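Local coordinates for protein HTH-type transcriptional regulator KdgR (Escherichia coli, PDB 1YSP) that represses transcription of genes for the uptake and catabolism of 2-keto-3-deoxygluconate, the present chain being its IclR-type C-terminal domain, at residues L103-V106 / R107-G110. Numbering follows the deposited sequence.
Sequences LDQV and REQG
Gln105 and Gln109, one turn apart on the same helix, join through their amides: NE2 of Gln105 donates to OE1 of Gln109 at 2.9 Å, a fairly straight bond. The two amide planes stand 87° apart, and the bond is correspondingly lopsided. The acceptor lies close to the plane of the Gln105 amide, whereas the donor arrives above the carbonyl plane of Gln109, 47° out of it. Gln105 reaches forward because CG is anti to its backbone N and the chain then bends at chi2. Gln109 instead holds CG between its backbone N and carbonyl carbon (chi1 70°), which brings CG of Gln109 to 3.1 Å from Gln105 O. Its own NE2 is bonded to Tyr111 O, so the one amide ties the last turn of helix 96-109 to the residue just ahead of strand 112-115 in the GAF-like effector domain of the IclR family. With Gln109 cut back to an alanine, Gln105 NE2 and Tyr111 O would probably each lose this partner, and the Gln105 amide would be likely to turn more freely. At the oxygen end of the Gln105 amide, the extended Glu108 brings OE1 to 3.3 Å from Gln105 OE1, an encounter of two acceptors that forms no bond. The helical backbone bonds run on, Gln109 N to Gln105 O and, at 2.9 Å, Gly110 N to Val106 O, where Gly110 leaves the helix with positive phi. Val106 and Leu103 turn to the buried side and pack on helix 62-69, while Asp104 forms a salt bridge with Arg73.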
loop_
_atom_site.group_PDB
_atom_site.type_symbol
_atom_site.label_atom_id
_atom_site.label_comp_id
_atom_site.label_asym_id
_atom_site.label_seq_id
_atom_site.Cartn_x
_atom_site.Cartn_y
_atom_site.Cartn_z
ATOM N N LEU A 103 -3.774 -11.562 -2.715
ATOM C CA LEU A 103 -4.788 -10.619 -2.237
ATOM C C LEU A 103 -5.643 -11.205 -1.100
ATOM O O LEU A 103 -6.077 -10.468 -0.185
ATOM C CB LEU A 103 -5.640 -10.139 -3.397
ATOM C CG LEU A 103 -4.901 -9.371 -4.505
ATOM C CD1 LEU A 103 -5.999 -8.869 -5.424
ATOM C CD2 LEU A 103 -4.061 -8.211 -3.999
ATOM N N ASP A 104 -5.893 -12.515 -1.159
ATOM C CA ASP A 104 -6.584 -13.226 -0.067
ATOM C C ASP A 104 -5.807 -13.054 1.237
ATOM O O ASP A 104 -6.397 -12.731 2.297
ATOM C CB ASP A 104 -6.725 -14.734 -0.336
ATOM C CG ASP A 104 -7.722 -15.077 -1.426
ATOM O OD1 ASP A 104 -8.574 -14.267 -1.797
ATOM O OD2 ASP A 104 -7.604 -16.216 -1.939
ATOM N N GLN A 105 -4.497 -13.294 1.186
ATOM C CA GLN A 105 -3.660 -13.173 2.379
ATOM C C GLN A 105 -3.622 -11.708 2.864
ATOM O O GLN A 105 -3.661 -11.457 4.093
ATOM C CB GLN A 105 -2.253 -13.677 2.106
ATOM C CG GLN A 105 -1.275 -13.492 3.228
ATOM C CD GLN A 105 -1.575 -14.418 4.388
ATOM O OE1 GLN A 105 -2.263 -15.435 4.206
ATOM N NE2 GLN A 105 -1.087 -14.076 5.583
ATOM N N VAL A 106 -3.533 -10.767 1.924
ATOM C CA VAL A 106 -3.526 -9.341 2.305
ATOM C C VAL A 106 -4.809 -9.003 3.123
ATOM O O VAL A 106 -4.725 -8.428 4.210
ATOM C CB VAL A 106 -3.378 -8.420 1.035
ATOM C CG1 VAL A 106 -3.608 -6.921 1.376
ATOM C CG2 VAL A 106 -1.979 -8.588 0.407
ATOM N N ARG A 107 -5.969 -9.352 2.578
ATOM C CA ARG A 107 -7.240 -9.123 3.288
ATOM C C ARG A 107 -7.240 -9.799 4.671
ATOM O O ARG A 107 -7.568 -9.155 5.712
ATOM C CB ARG A 107 -8.456 -9.504 2.414
ATOM C CG ARG A 107 -9.759 -8.763 2.775
ATOM C CD ARG A 107 -10.980 -9.255 1.958
ATOM N NE ARG A 107 -12.208 -9.029 2.740
ATOM C CZ ARG A 107 -13.245 -8.264 2.380
ATOM N NH1 ARG A 107 -13.278 -7.643 1.203
ATOM N NH2 ARG A 107 -14.281 -8.141 3.209
ATOM N N GLU A 108 -6.807 -11.050 4.707
ATOM C CA GLU A 108 -6.767 -11.847 5.937
ATOM C C GLU A 108 -5.890 -11.202 7.025
ATOM O O GLU A 108 -6.286 -11.159 8.183
ATOM C CB GLU A 108 -6.277 -13.250 5.594
ATOM C CG GLU A 108 -6.295 -14.251 6.683
ATOM C CD GLU A 108 -5.618 -15.496 6.214
ATOM O OE1 GLU A 108 -4.462 -15.721 6.637
ATOM O OE2 GLU A 108 -6.207 -16.192 5.351
ATOM N N GLN A 109 -4.712 -10.699 6.648
ATOM C CA GLN A 109 -3.741 -10.174 7.630
ATOM C C GLN A 109 -3.875 -8.678 7.906
ATOM O O GLN A 109 -3.329 -8.198 8.894
ATOM C CB GLN A 109 -2.308 -10.534 7.229
ATOM C CG GLN A 109 -1.820 -9.754 5.980
ATOM C CD GLN A 109 -0.539 -10.348 5.397
ATOM O OE1 GLN A 109 -0.076 -11.398 5.837
ATOM N NE2 GLN A 109 0.041 -9.676 4.423
ATOM N N GLY A 110 -4.587 -7.949 7.037
ATOM C CA GLY A 110 -4.831 -6.521 7.204
ATOM C C GLY A 110 -3.762 -5.574 6.689
ATOM O O GLY A 110 -3.832 -4.361 6.925
#